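Long-range contacts in copper homeostasis protein cutF (Escherichia coli, PDB 2Z4I), which takes part in copper homeostasis and is required for efficient binding of stationary-phase cells to hydrophobic surfaces during biofilm formation, and also activates the Cpx signalling pathway: residues A[131-136]-A[158-163]; A[152-157]-A[194-199]. The protein carries 1 engineered substitution. All blocks are in the same frame, centred on the assembly; numbering follows the deposited sequence.

Contact 1 of 2, residues A[131-136]-A[158-163]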
ATOM      1  N   GLY A 131       6.841  -4.782  27.003  1.00 42.84           N
ATOM      2  CA  GLY A 131       7.331  -3.679  27.804  1.00 42.42           C
ATOM      3  C   GLY A 131       7.125  -3.884  29.285  1.00 43.62           C
ATOM      4  O   GLY A 131       6.483  -4.859  29.694  1.00 44.09           O
HETATM    5  N   MSE A 132       7.683  -2.980  30.088  1.00 42.78           N
HETATM    6  CA  MSE A 132       7.524  -3.055  31.528  1.00 43.02           C
HETATM    7  C   MSE A 132       6.317  -2.197  31.885  1.00 43.24           C
HETATM    8  O   MSE A 132       6.380  -0.973  31.822  1.00 43.89           O
HETATM    9  CB  MSE A 132       8.775  -2.532  32.241  1.00 45.19           C
HETATM   10  CG  MSE A 132      10.063  -3.346  32.010  1.00 47.10           C
HETATM   11 SE   MSE A 132       9.958  -5.267  32.371  1.00 54.13          SE
HETATM   12  CE  MSE A 132       9.341  -5.244  34.193  1.00 50.31           C
ATOM     13  N   TYR A 133       5.211  -2.845  32.237  1.00 44.46           N
ATOM     14  CA  TYR A 133       3.979  -2.142  32.591  1.00 46.43           C
ATOM     15  C   TYR A 133       3.990  -1.762  34.058  1.00 48.70           C
ATOM     16  O   TYR A 133       4.448  -2.531  34.904  1.00 49.32           O
ATOM     17  CB  TYR A 133       2.765  -3.032  32.327  1.00 46.42           C
ATOM     18  CG  TYR A 133       1.423  -2.383  32.623  1.00 45.43           C
ATOM     19  CD1 TYR A 133       0.797  -1.569  31.680  1.00 43.87           C
ATOM     20  CD2 TYR A 133       0.771  -2.603  33.840  1.00 43.90           C
ATOM     21  CE1 TYR A 133      -0.443  -0.993  31.938  1.00 42.33           C
ATOM     22  CE2 TYR A 133      -0.475  -2.028  34.107  1.00 42.56           C
ATOM     23  CZ  TYR A 133      -1.074  -1.225  33.150  1.00 42.54           C
ATOM     24  OH  TYR A 133      -2.306  -0.652  33.397  1.00 42.36           O
ATOM     25  N   PHE A 134       3.470  -0.578  34.356  1.00 50.68           N
ATOM     26  CA  PHE A 134       3.418  -0.086  35.723  1.00 52.15           C
ATOM     27  C   PHE A 134       2.193   0.785  35.933  1.00 53.10           C
ATOM     28  O   PHE A 134       1.989   1.768  35.230  1.00 52.79           O
ATOM     29  CB  PHE A 134       4.678   0.714  36.042  1.00 52.07           C
ATOM     30  CG  PHE A 134       4.669   1.328  37.403  1.00 52.87           C
ATOM     31  CD1 PHE A 134       4.407   2.686  37.567  1.00 54.07           C
ATOM     32  CD2 PHE A 134       4.897   0.546  38.532  1.00 53.72           C
ATOM     33  CE1 PHE A 134       4.375   3.261  38.844  1.00 54.03           C
ATOM     34  CE2 PHE A 134       4.867   1.107  39.814  1.00 54.10           C
ATOM     35  CZ  PHE A 134       4.604   2.469  39.971  1.00 53.94           C
ATOM     36  N   TYR A 135       1.377   0.421  36.909  1.00 54.57           N
ATOM     37  CA  TYR A 135       0.177   1.181  37.193  1.00 56.96           C
ATOM     38  C   TYR A 135       0.170   1.674  38.631  1.00 58.96           C
ATOM     39  O   TYR A 135       0.612   0.969  39.544  1.00 59.24           O
ATOM     40  CB  TYR A 135      -1.051   0.317  36.948  1.00 57.58           C
ATOM     41  CG  TYR A 135      -2.344   1.011  37.285  1.00 58.24           C
ATOM     42  CD1 TYR A 135      -2.799   2.078  36.518  1.00 58.37           C
ATOM     43  CD2 TYR A 135      -3.107   0.609  38.379  1.00 58.25           C
ATOM     44  CE1 TYR A 135      -3.973   2.723  36.827  1.00 59.07           C
ATOM     45  CE2 TYR A 135      -4.284   1.249  38.701  1.00 58.39           C
ATOM     46  CZ  TYR A 135      -4.714   2.306  37.919  1.00 60.39           C
ATOM     47  OH  TYR A 135      -5.895   2.947  38.223  1.00 63.22           O
HETATM   48  N   MSE A 136      -0.338   2.883  38.833  1.00 60.81           N
HETATM   49  CA  MSE A 136      -0.405   3.457  40.167  1.00 63.09           C
HETATM   50  C   MSE A 136      -1.129   4.787  40.180  1.00 61.58           C
HETATM   51  O   MSE A 136      -0.729   5.722  39.484  1.00 61.29           O
HETATM   52  CB  MSE A 136       0.992   3.659  40.732  1.00 68.27           C
HETATM   53  CG  MSE A 136       0.981   4.383  42.058  1.00 75.02           C
HETATM   54 SE   MSE A 136       2.749   4.710  42.736  1.00 87.07          SE
HETATM   55  CE  MSE A 136       3.262   6.194  41.586  1.00 80.46           C
ATOM     56  N   GLU A 158      -9.517  -4.305  33.714  1.00 44.55           N
ATOM     57  CA  GLU A 158      -8.976  -5.654  33.709  1.00 45.92           C
ATOM     58  C   GLU A 158      -7.463  -5.719  33.631  1.00 45.21           C
ATOM     59  O   GLU A 158      -6.831  -6.464  34.385  1.00 45.64           O
ATOM     60  CB  GLU A 158      -9.575  -6.471  32.570  1.00 47.88           C
ATOM     61  CG  GLU A 158      -9.430  -7.960  32.799  1.00 53.70           C
ATOM     62  CD  GLU A 158      -9.576  -8.327  34.281  1.00 58.18           C
ATOM     63  OE1 GLU A 158      -8.608  -8.103  35.047  1.00 59.91           O
ATOM     64  OE2 GLU A 158     -10.659  -8.822  34.685  1.00 59.09           O
ATOM     65  N   LEU A 159      -6.873  -4.951  32.723  1.00 42.94           N
ATOM     66  CA  LEU A 159      -5.428  -4.964  32.608  1.00 42.19           C
ATOM     67  C   LEU A 159      -4.817  -4.596  33.965  1.00 43.46           C
ATOM     68  O   LEU A 159      -3.981  -5.320  34.493  1.00 44.32           O
ATOM     69  CB  LEU A 159      -4.982  -3.976  31.539  1.00 38.32           C
ATOM     70  CG  LEU A 159      -3.537  -4.124  31.070  1.00 36.09           C
ATOM     71  CD1 LEU A 159      -3.357  -5.465  30.386  1.00 33.45           C
ATOM     72  CD2 LEU A 159      -3.194  -2.997  30.105  1.00 34.20           C
ATOM     73  N   GLU A 160      -5.266  -3.486  34.540  1.00 45.51           N
ATOM     74  CA  GLU A 160      -4.758  -3.021  35.825  1.00 46.71           C
ATOM     75  C   GLU A 160      -4.959  -4.041  36.934  1.00 47.89           C
ATOM     76  O   GLU A 160      -4.120  -4.168  37.831  1.00 47.75           O
ATOM     77  CB  GLU A 160      -5.432  -1.705  36.199  1.00 47.49           C
ATOM     78  CG  GLU A 160      -5.081  -0.565  35.259  1.00 48.58           C
ATOM     79  CD  GLU A 160      -6.270   0.324  34.961  1.00 49.49           C
ATOM     80  OE1 GLU A 160      -6.131   1.243  34.131  1.00 50.19           O
ATOM     81  OE2 GLU A 160      -7.345   0.102  35.553  1.00 49.92           O
ATOM     82  N   ARG A 161      -6.073  -4.761  36.890  1.00 49.15           N
ATOM     83  CA  ARG A 161      -6.330  -5.776  37.901  1.00 50.90           C
ATOM     84  C   ARG A 161      -5.216  -6.819  37.768  1.00 50.75           C
ATOM     85  O   ARG A 161      -4.444  -7.056  38.700  1.00 50.54           O
ATOM     86  CB  ARG A 161      -7.686  -6.453  37.669  1.00 53.15           C
ATOM     87  CG  ARG A 161      -8.908  -5.530  37.659  1.00 58.25           C
ATOM     88  CD  ARG A 161     -10.177  -6.337  37.964  1.00 61.57           C
ATOM     89  NE  ARG A 161     -11.371  -5.909  37.224  1.00 65.21           N
ATOM     90  CZ  ARG A 161     -12.049  -4.780  37.436  1.00 65.92           C
ATOM     91  NH1 ARG A 161     -11.661  -3.922  38.376  1.00 65.78           N
ATOM     92  NH2 ARG A 161     -13.138  -4.522  36.715  1.00 65.45           N
ATOM     93  N   SER A 162      -5.140  -7.415  36.581  1.00 49.64           N
ATOM     94  CA  SER A 162      -4.149  -8.432  36.257  1.00 48.18           C
ATOM     95  C   SER A 162      -2.747  -8.014  36.664  1.00 47.48           C
ATOM     96  O   SER A 162      -2.012  -8.790  37.265  1.00 47.45           O
ATOM     97  CB  SER A 162      -4.190  -8.725  34.761  1.00 47.53           C
ATOM     98  OG  SER A 162      -5.506  -9.078  34.359  1.00 46.62           O
ATOM     99  N   TYR A 163      -2.368  -6.787  36.334  1.00 47.55           N
ATOM    100  CA  TYR A 163      -1.042  -6.302  36.699  1.00 48.12           C
ATOM    101  C   TYR A 163      -0.831  -6.476  38.197  1.00 49.48           C
ATOM    102  O   TYR A 163       0.124  -7.114  38.634  1.00 49.75           O
ATOM    103  CB  TYR A 163      -0.883  -4.821  36.331  1.00 44.56           C
ATOM    104  CG  TYR A 163       0.234  -4.103  37.069  1.00 41.96           C
ATOM    105  CD1 TYR A 163       1.541  -4.584  37.035  1.00 41.53           C
ATOM    106  CD2 TYR A 163      -0.018  -2.937  37.796  1.00 40.95           C
ATOM    107  CE1 TYR A 163       2.575  -3.928  37.704  1.00 41.82           C
ATOM    108  CE2 TYR A 163       1.008  -2.267  38.472  1.00 41.58           C
ATOM    109  CZ  TYR A 163       2.309  -2.770  38.424  1.00 43.31           C
ATOM    110  OH  TYR A 163       3.341  -2.138  39.103  1.00 42.13           O
TER
HETATM  111  O   HOH W   1      -4.330   0.622  31.537  1.00 34.84           O
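Tyr133 and Tyr163 meet in a T-shaped stack at the centre of this strand-to-helix contact, where the helix of the OB fold packs against the end of the barrel's first strand. The edge is Tyr133's: its CD2 and CE2 are pressed toward the face of Tyr163, with ring centroids 5.2 Å apart and planes at 78°. Tyr133 CE2 also packs against Tyr163 CB, 3.6 Å away. Further round the Tyr133 ring, CE1 touches CD2 of Leu159 at 3.9 Å, so one ring bridges two successive turns of the helix.

Tyr163 reaches back across the strand because its CG stands anti to the backbone N (chi1 160°). Its ring passes beside the backbone of Phe134 and Tyr135, CD2 lying 3.5 Å from Tyr135 CB, and its OH comes close to the Phe134 ring before hydrogen bonding to Lys172 O. With an alanine at Tyr163, the edge of Tyr133 would probably lose the face it points at, and Lys172 O would lose its phenol partner.

Glu160 is used in two ways. Its aliphatic part lies on the ring of Tyr135, CG standing 3.6 Å from the ring centroid almost on the normal, a CH-pi contact; beyond it the carboxylate runs nearly parallel to the same ring, the planes 16° apart. The polar end turns to other partners: OE1 accepts from the backbone N of Asn156, just ahead of the helix, and from a water. That water ties the strand to the helix, taking a hydrogen bond from Tyr133 OH at 3.0 Å and giving one to Glu160 OE1 at 3.2 Å.

Contact 2 of 2, residues A[152-157]-A[194-199]; sequences MVANNA and TKVLAP
Val153 and Leu197 face each other as a parallel beta bridge, their CA atoms 4.5 Å apart. Two backbone hydrogen bonds make it: Leu197 N gives to Met152 O at 2.6 Å, nearly along the carbonyl direction, and Ala154 N gives to Leu197 O at 2.7 Å, the donor tilted 28° from the carbonyl plane. Both bonds are made by Leu197, which grips the residues before and after Val153, and Val153 CA adds a weaker CA-H...O contact to Leu197 O.

The side chain of Val153 can be followed outward from there. Its CB stands beside Leu197 O on one flank and, on another, packs against the ring of Tyr133. At the first branch, CG1 lies anti to the backbone N (chi1 -176°), which carries it past Leu197 O, 3.6 Å away, toward CD of Pro199 at 4.3 Å; Leu159 from the helix also touches this methyl. The second branch, CG2, meets Leu197 CB at 4.4 Å. The whole side chain is buried, with Ala140 and Phe142 packing against it too.

The neighbouring positions pack round the bridge too: CG2 of Val196 leans over it toward Met152 O and Ala154 N, and the CB of Ala154 rests near Leu197 O, 3.7 Å off, with the CD of Pro199 also close by. Past Ala154 the two chains diverge, and Asn156 takes the N-cap position, its OD1 accepting from Leu159 N at the start of the helix.

A short parallel pairing of the third strand's end with the fifth strand, immediately ahead of the helix, is how an OB fold closes its otherwise antiparallel five-stranded barrel.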
HETATM    1  N   MSE A 152       2.149   6.220  27.758  1.00 45.37           N
HETATM    2  CA  MSE A 152       1.028   6.048  28.672  1.00 45.39           C
HETATM    3  C   MSE A 152       0.079   4.994  28.101  1.00 43.34           C
HETATM    4  O   MSE A 152      -0.097   4.897  26.884  1.00 44.69           O
HETATM    5  CB  MSE A 152       0.272   7.351  28.835  1.00 49.61           C
HETATM    6  CG  MSE A 152       0.938   8.356  29.730  1.00 57.14           C
HETATM    7 SE   MSE A 152       0.020  10.035  29.528  1.00 67.41          SE
HETATM    8  CE  MSE A 152       1.266  10.840  28.287  1.00 61.10           C
ATOM      9  N   VAL A 153      -0.538   4.212  28.972  1.00 39.00           N
ATOM     10  CA  VAL A 153      -1.441   3.173  28.518  1.00 36.64           C
ATOM     11  C   VAL A 153      -2.866   3.526  28.916  1.00 36.49           C
ATOM     12  O   VAL A 153      -3.155   3.733  30.088  1.00 37.44           O
ATOM     13  CB  VAL A 153      -1.027   1.804  29.115  1.00 34.26           C
ATOM     14  CG1 VAL A 153      -1.897   0.702  28.568  1.00 31.61           C
ATOM     15  CG2 VAL A 153       0.423   1.532  28.790  1.00 30.43           C
ATOM     16  N   ALA A 154      -3.751   3.611  27.932  1.00 35.94           N
ATOM     17  CA  ALA A 154      -5.145   3.947  28.194  1.00 35.56           C
ATOM     18  C   ALA A 154      -5.658   3.095  29.346  1.00 35.98           C
ATOM     19  O   ALA A 154      -5.444   1.882  29.364  1.00 36.72           O
ATOM     20  CB  ALA A 154      -5.994   3.705  26.945  1.00 33.49           C
ATOM     21  N   ASN A 155      -6.324   3.728  30.311  1.00 34.09           N
ATOM     22  CA  ASN A 155      -6.858   2.993  31.446  1.00 31.44           C
ATOM     23  C   ASN A 155      -7.708   1.847  30.982  1.00 31.91           C
ATOM     24  O   ASN A 155      -8.494   1.997  30.055  1.00 32.91           O
ATOM     25  CB  ASN A 155      -7.705   3.892  32.334  1.00 28.04           C
ATOM     26  CG  ASN A 155      -6.874   4.760  33.212  1.00 27.00           C
ATOM     27  OD1 ASN A 155      -6.111   5.595  32.729  1.00 29.68           O
ATOM     28  ND2 ASN A 155      -6.994   4.563  34.515  1.00 23.68           N
ATOM     29  N   ASN A 156      -7.537   0.704  31.633  1.00 33.29           N
ATOM     30  CA  ASN A 156      -8.303  -0.493  31.328  1.00 34.95           C
ATOM     31  C   ASN A 156      -8.363  -1.339  32.592  1.00 37.42           C
ATOM     32  O   ASN A 156      -7.389  -1.980  32.980  1.00 37.61           O
ATOM     33  CB  ASN A 156      -7.647  -1.279  30.209  1.00 35.52           C
ATOM     34  CG  ASN A 156      -8.443  -2.486  29.828  1.00 36.89           C
ATOM     35  OD1 ASN A 156      -8.451  -3.487  30.535  1.00 40.77           O
ATOM     36  ND2 ASN A 156      -9.145  -2.396  28.713  1.00 37.95           N
ATOM     37  N   ALA A 157      -9.523  -1.313  33.236  1.00 40.17           N
ATOM     38  CA  ALA A 157      -9.757  -2.031  34.479  1.00 41.77           C
ATOM     39  C   ALA A 157      -9.079  -3.384  34.565  1.00 43.01           C
ATOM     40  O   ALA A 157      -8.181  -3.588  35.383  1.00 42.18           O
ATOM     41  CB  ALA A 157     -11.241  -2.197  34.687  1.00 42.87           C
ATOM     42  N   THR A 194      -2.540  13.992  23.143  1.00 52.42           N
ATOM     43  CA  THR A 194      -1.260  13.322  23.357  1.00 49.25           C
ATOM     44  C   THR A 194      -1.308  11.813  23.085  1.00 47.34           C
ATOM     45  O   THR A 194      -2.242  11.113  23.478  1.00 46.26           O
ATOM     46  CB  THR A 194      -0.748  13.546  24.797  1.00 48.97           C
ATOM     47  OG1 THR A 194      -1.312  12.565  25.665  1.00 48.38           O
ATOM     48  CG2 THR A 194      -1.170  14.911  25.307  1.00 49.69           C
ATOM     49  N   LYS A 195      -0.276  11.330  22.402  1.00 45.84           N
ATOM     50  CA  LYS A 195      -0.130   9.920  22.051  1.00 42.68           C
ATOM     51  C   LYS A 195      -0.323   9.055  23.296  1.00 39.78           C
ATOM     52  O   LYS A 195       0.134   9.410  24.377  1.00 39.69           O
ATOM     53  CB  LYS A 195       1.268   9.698  21.468  1.00 42.82           C
ATOM     54  CG  LYS A 195       1.435   8.464  20.615  1.00 44.73           C
ATOM     55  CD  LYS A 195       2.893   8.309  20.173  1.00 47.35           C
ATOM     56  CE  LYS A 195       3.812   7.975  21.350  1.00 49.62           C
ATOM     57  NZ  LYS A 195       5.212   7.644  20.930  1.00 53.02           N
ATOM     58  N   VAL A 196      -1.000   7.923  23.140  1.00 36.14           N
ATOM     59  CA  VAL A 196      -1.248   7.022  24.255  1.00 34.42           C
ATOM     60  C   VAL A 196      -1.455   5.622  23.704  1.00 34.45           C
ATOM     61  O   VAL A 196      -2.034   5.462  22.626  1.00 34.38           O
ATOM     62  CB  VAL A 196      -2.517   7.429  25.032  1.00 35.05           C
ATOM     63  CG1 VAL A 196      -3.712   7.456  24.099  1.00 34.90           C
ATOM     64  CG2 VAL A 196      -2.789   6.439  26.137  1.00 35.81           C
ATOM     65  N   LEU A 197      -1.002   4.612  24.440  1.00 33.15           N
ATOM     66  CA  LEU A 197      -1.148   3.235  23.982  1.00 33.61           C
ATOM     67  C   LEU A 197      -2.476   2.644  24.399  1.00 34.23           C
ATOM     68  O   LEU A 197      -2.778   2.553  25.592  1.00 34.17           O
ATOM     69  CB  LEU A 197      -0.037   2.344  24.533  1.00 34.04           C
ATOM     70  CG  LEU A 197      -0.077   0.926  23.956  1.00 34.15           C
ATOM     71  CD1 LEU A 197       0.330   1.010  22.495  1.00 36.98           C
ATOM     72  CD2 LEU A 197       0.869  -0.008  24.691  1.00 34.35           C
ATOM     73  N   ALA A 198      -3.262   2.230  23.409  1.00 33.44           N
ATOM     74  CA  ALA A 198      -4.566   1.631  23.665  1.00 33.11           C
ATOM     75  C   ALA A 198      -4.457   0.131  23.431  1.00 34.00           C
ATOM     76  O   ALA A 198      -4.095  -0.310  22.339  1.00 35.87           O
ATOM     77  CB  ALA A 198      -5.607   2.236  22.731  1.00 29.71           C
ATOM     78  N   PRO A 199      -4.750  -0.680  24.455  1.00 34.15           N
ATOM     79  CA  PRO A 199      -4.661  -2.136  24.277  1.00 34.19           C
ATOM     80  C   PRO A 199      -5.723  -2.688  23.325  1.00 34.44           C
ATOM     81  O   PRO A 199      -6.775  -2.088  23.164  1.00 36.55           O
ATOM     82  CB  PRO A 199      -4.822  -2.662  25.701  1.00 34.74           C
ATOM     83  CG  PRO A 199      -5.693  -1.588  26.366  1.00 33.90           C
ATOM     84  CD  PRO A 199      -5.052  -0.322  25.854  1.00 33.80           C
TER

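Overall arrangement
The two contacts lie side by side in the C-terminal OB domain, their centres about 11 Å apart. Along the chain their segments alternate: 131-136, 152-157, 158-163, 194-199. Because 152-157 runs directly into 158-163, the loop that joins strand 194-199 in contact 2 delivers the helix that covers strand 127-135 in contact 1. Side chains pass between them as well, Glu160 and the OH of Tyr135 both packing on Asn155. Together they close the barrel and place the helix across it, while the N-terminal domain sits apart beyond a flexible linker, consistent with the domain-swapped pairing of subunits in this crystal.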